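Local coordinates for protein dienelactone hydrolase (Anabaena variabilis, PDB 2O2G) that is probably a hydrolase of the dienelactone hydrolase family, with an alpha/beta-hydrolase fold, whose substrate is not established, at residues G26-F40 with V56-I70. Residues are numbered along the deposited sequence; the frame is centred on the assembly and turned at random. Where two conformers were deposited one is given.
With EDO (1,2-ethanediol), chain D.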
# COMPACT_ATOMS: atom_id res chain seq x y z
N GLY A 26 -10.42 8.93 4.54
CA GLY A 26 -9.17 8.45 5.05
C GLY A 26 -9.07 8.47 6.54
O GLY A 26 -9.80 9.19 7.21
N ASN A 27 -8.14 7.67 7.04
CA ASN A 27 -7.89 7.64 8.47
C ASN A 27 -6.36 7.88 8.58
O ASN A 27 -5.53 7.06 8.13
CB ASN A 27 -8.45 6.34 9.11
CG ASN A 27 -10.04 6.22 9.06
OD1 ASN A 27 -10.81 7.20 9.02
ND2 ASN A 27 -10.52 4.97 9.13
N LEU A 28 -6.02 9.07 9.11
CA LEU A 28 -4.65 9.52 9.25
C LEU A 28 -4.17 9.45 10.68
O LEU A 28 -4.83 9.97 11.59
CB LEU A 28 -4.54 10.98 8.78
CG LEU A 28 -3.19 11.71 8.80
CD1 LEU A 28 -2.15 11.15 7.82
CD2 LEU A 28 -3.48 13.18 8.49
N VAL A 29 -3.03 8.80 10.87
CA VAL A 29 -2.40 8.76 12.20
C VAL A 29 -0.95 9.21 12.04
O VAL A 29 -0.25 8.67 11.20
CB VAL A 29 -2.37 7.34 12.81
CG1 VAL A 29 -1.64 7.36 14.14
CG2 VAL A 29 -3.75 6.79 12.99
N ILE A 30 -0.48 10.15 12.87
CA ILE A 30 0.91 10.63 12.76
C ILE A 30 1.55 10.61 14.13
O ILE A 30 1.33 11.54 14.92
CB ILE A 30 0.99 12.09 12.24
CG1 ILE A 30 0.34 12.23 10.87
CG2 ILE A 30 2.49 12.53 12.13
CD1 ILE A 30 0.16 13.65 10.38
N PRO A 31 2.30 9.54 14.46
CA PRO A 31 2.91 9.61 15.80
C PRO A 31 3.91 10.75 15.95
O PRO A 31 4.50 11.18 14.98
CB PRO A 31 3.67 8.28 15.91
CG PRO A 31 3.09 7.37 14.82
CD PRO A 31 2.62 8.29 13.75
N ASN A 32 4.12 11.19 17.19
CA ASN A 32 5.07 12.27 17.47
C ASN A 32 6.44 11.89 16.94
O ASN A 32 6.87 10.74 17.08
CB ASN A 32 5.13 12.54 18.98
CG ASN A 32 3.83 13.09 19.53
OD1 ASN A 32 3.02 13.64 18.79
ND2 ASN A 32 3.62 12.96 20.85
N GLY A 33 7.13 12.85 16.32
CA GLY A 33 8.45 12.60 15.77
C GLY A 33 8.51 11.76 14.51
O GLY A 33 9.60 11.36 14.09
N ALA A 34 7.38 11.50 13.87
CA ALA A 34 7.41 10.68 12.65
C ALA A 34 8.09 11.41 11.48
O ALA A 34 7.94 12.62 11.30
CB ALA A 34 5.99 10.22 12.23
N THR A 35 8.81 10.62 10.71
CA THR A 35 9.51 11.07 9.51
C THR A 35 8.97 10.41 8.21
O THR A 35 9.13 10.97 7.14
CB THR A 35 11.02 10.79 9.62
OG1 THR A 35 11.25 9.37 9.57
CG2 THR A 35 11.57 11.34 10.92
N GLY A 36 8.33 9.24 8.32
CA GLY A 36 7.79 8.54 7.16
C GLY A 36 6.30 8.34 7.30
O GLY A 36 5.77 8.32 8.44
N ILE A 37 5.61 8.23 6.16
CA ILE A 37 4.20 7.91 6.16
C ILE A 37 3.94 6.81 5.14
O ILE A 37 4.46 6.85 4.01
CB ILE A 37 3.30 9.14 5.91
CG1 ILE A 37 1.83 8.77 6.20
CG2 ILE A 37 3.49 9.69 4.52
CD1 ILE A 37 0.92 9.97 6.36
N VAL A 38 3.15 5.84 5.57
CA VAL A 38 2.77 4.72 4.73
C VAL A 38 1.31 4.86 4.26
O VAL A 38 0.37 4.83 5.06
CB VAL A 38 2.95 3.42 5.49
CG1 VAL A 38 2.53 2.23 4.62
CG2 VAL A 38 4.41 3.31 5.96
N LEU A 39 1.16 5.02 2.95
CA LEU A 39 -0.14 5.07 2.33
C LEU A 39 -0.54 3.65 1.93
O LEU A 39 0.21 2.96 1.21
CB LEU A 39 -0.11 6.00 1.14
CG LEU A 39 -1.40 6.26 0.35
CD1 LEU A 39 -2.55 6.88 1.11
CD2 LEU A 39 -1.05 7.17 -0.77
N PHE A 40 -1.71 3.21 2.39
CA PHE A 40 -2.22 1.85 2.12
C PHE A 40 -3.18 1.75 0.94
O PHE A 40 -4.11 2.49 0.88
CB PHE A 40 -2.98 1.32 3.33
CG PHE A 40 -2.13 0.90 4.44
CD1 PHE A 40 -1.47 1.84 5.21
CD2 PHE A 40 -2.02 -0.45 4.78
CE1 PHE A 40 -0.68 1.44 6.27
CE2 PHE A 40 -1.25 -0.84 5.85
CZ PHE A 40 -0.57 0.10 6.58
N VAL A 56 -1.82 -4.12 10.46
CA VAL A 56 -0.51 -3.72 10.00
C VAL A 56 -0.23 -2.23 10.36
O VAL A 56 0.85 -1.91 10.81
CB VAL A 56 -0.31 -3.93 8.46
CG1 VAL A 56 1.03 -3.44 8.04
CG2 VAL A 56 -0.43 -5.41 8.09
N ALA A 57 -1.23 -1.36 10.17
CA ALA A 57 -1.07 0.05 10.42
C ALA A 57 -0.72 0.31 11.86
O ALA A 57 0.14 1.13 12.13
CB ALA A 57 -2.32 0.82 10.02
N GLU A 58 -1.37 -0.41 12.77
CA GLU A 58 -1.11 -0.26 14.21
C GLU A 58 0.30 -0.72 14.54
O GLU A 58 0.91 -0.21 15.46
CB GLU A 58 -2.19 -1.03 15.00
CG GLU A 58 -3.54 -0.30 14.90
CD GLU A 58 -4.82 -1.15 15.12
OE1 GLU A 58 -4.75 -2.41 15.15
OE2 GLU A 58 -5.92 -0.52 15.22
N VAL A 59 0.82 -1.68 13.79
CA VAL A 59 2.20 -2.15 14.01
C VAL A 59 3.20 -1.08 13.54
O VAL A 59 4.14 -0.75 14.24
CB VAL A 59 2.47 -3.51 13.32
CG1 VAL A 59 3.91 -3.93 13.51
CG2 VAL A 59 1.56 -4.56 13.90
N LEU A 60 2.94 -0.49 12.37
CA LEU A 60 3.79 0.58 11.83
C LEU A 60 3.75 1.80 12.78
O LEU A 60 4.79 2.38 13.12
CB LEU A 60 3.33 0.99 10.42
CG LEU A 60 3.31 -0.14 9.37
CD1 LEU A 60 2.75 0.34 8.03
CD2 LEU A 60 4.69 -0.72 9.16
N GLN A 61 2.56 2.18 13.21
CA GLN A 61 2.42 3.30 14.17
C GLN A 61 3.27 3.09 15.42
O GLN A 61 3.90 4.01 15.92
CB GLN A 61 0.97 3.47 14.57
CG GLN A 61 0.04 3.97 13.46
CD GLN A 61 -1.41 3.65 13.73
OE1 GLN A 61 -1.81 3.43 14.88
NE2 GLN A 61 -2.20 3.61 12.68
N GLN A 62 3.22 1.88 15.96
CA GLN A 62 3.98 1.50 17.15
C GLN A 62 5.50 1.62 16.94
O GLN A 62 6.24 1.85 17.87
CB GLN A 62 3.62 0.07 17.58
CG GLN A 62 2.27 -0.04 18.35
CD GLN A 62 1.76 -1.49 18.59
OE1 GLN A 62 2.34 -2.48 18.11
NE2 GLN A 62 0.66 -1.60 19.34
N ALA A 63 5.96 1.44 15.70
CA ALA A 63 7.36 1.61 15.39
C ALA A 63 7.67 3.10 15.15
O ALA A 63 8.83 3.45 15.00
CB ALA A 63 7.75 0.74 14.20
N GLY A 64 6.65 3.96 15.08
CA GLY A 64 6.83 5.41 14.90
C GLY A 64 6.59 5.96 13.49
O GLY A 64 7.02 7.07 13.19
N LEU A 65 5.94 5.16 12.64
CA LEU A 65 5.57 5.56 11.30
C LEU A 65 4.16 6.07 11.24
O LEU A 65 3.25 5.49 11.88
CB LEU A 65 5.61 4.36 10.35
CG LEU A 65 7.02 3.91 9.93
CD1 LEU A 65 7.01 2.46 9.45
CD2 LEU A 65 7.62 4.86 8.87
N ALA A 66 3.97 7.15 10.48
CA ALA A 66 2.65 7.69 10.21
C ALA A 66 1.98 6.75 9.24
O ALA A 66 2.67 6.04 8.50
CB ALA A 66 2.74 9.08 9.58
N THR A 67 0.64 6.76 9.24
CA THR A 67 -0.14 5.94 8.29
C THR A 67 -1.38 6.68 7.75
O THR A 67 -1.99 7.48 8.45
CB THR A 67 -0.62 4.61 8.92
OG1 THR A 67 -1.52 4.86 10.02
CG2 THR A 67 0.58 3.79 9.42
N LEU A 68 -1.72 6.40 6.50
CA LEU A 68 -2.97 6.86 5.86
C LEU A 68 -3.65 5.66 5.22
O LEU A 68 -3.15 5.08 4.27
CB LEU A 68 -2.73 7.94 4.82
CG LEU A 68 -3.98 8.41 4.06
CD1 LEU A 68 -5.04 8.95 5.06
CD2 LEU A 68 -3.60 9.44 3.00
N LEU A 69 -4.74 5.23 5.85
CA LEU A 69 -5.59 4.16 5.35
C LEU A 69 -6.68 4.91 4.62
O LEU A 69 -7.38 5.71 5.22
CB LEU A 69 -6.13 3.38 6.53
CG LEU A 69 -5.08 2.50 7.22
CD1 LEU A 69 -5.45 2.28 8.66
CD2 LEU A 69 -4.92 1.21 6.49
N ILE A 70 -6.81 4.64 3.33
CA ILE A 70 -7.75 5.33 2.46
C ILE A 70 -8.70 4.43 1.67
O ILE A 70 -8.39 3.28 1.37
CB ILE A 70 -6.91 6.20 1.51
CG1 ILE A 70 -7.72 7.37 0.98
CG2 ILE A 70 -6.20 5.38 0.41
CD1 ILE A 70 -6.85 8.43 0.45
C1 EDO D . -14.17 9.85 6.93
O1 EDO D . -12.76 10.06 6.68
C2 EDO D . -14.97 11.13 7.12
O2 EDO D . -14.44 12.22 6.36
O HOH W 1 -3.95 5.31 9.75
O HOH W 2 7.84 8.75 15.57
O HOH W 3 8.56 7.56 11.10
O HOH W 4 -6.48 1.64 2.76
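Val56 CG1 reaches the edge of the Phe40 ring in the beta-alpha-beta crossover of an alpha/beta-hydrolase fold, where helix 51-63 links strand 36-41 to its parallel neighbour 66-70. Next to it Ala57, and one turn on Leu60, meet the CZ end of the ring obliquely, Leu60 CD1 lying 3.6 Å from Phe40 CZ and also touching Val38 CG1. Gln61 crosses Val29 at about a right angle; its extended side chain passes over with CG and CD against Val29 CG1, and NE2 donates in the amide plane to Thr67 OG1 (3.0 Å), tying the helix to the strand it leads into. Gly64 closes the helix in a Schellman motif, and its O takes waters 2 and 3, which run to Asn32 O and Thr35 N. Leu65 O is buried under Pro31 CD without a polar partner. Strand 66-70 lies between two neighbours, antiparallel to 26-29 and parallel to 36-40. Ala66 CB fits between Gly36 O and Val29 O and meets Ile37 CG1 at 3.5 Å. Thr67 N to Val29 O and Val29 N to Thr67 O are both 2.9 Å, while Thr67 OG1, set between backbone N and carbonyl carbon (chi1 63°), is turned to hydrogen-bond water 1, which also donates to Asn27 O. Leu68 N and O bond to Val38 O and Phe40 N; Leu68 CD2 presses on Leu39 CD1 at a tight 3.4 Å, and Leu98 and Ala101 of helix 91-107 cover Leu39. Replacing Phe40 by an alanine would probably leave a gap between Leu60 and Leu69 and loosen the helix on the sheet. Leu69 makes a CH-pi contact with the Phe40 ring, its CD2 over one face, 3.8 Å from the centroid and 23° off the normal.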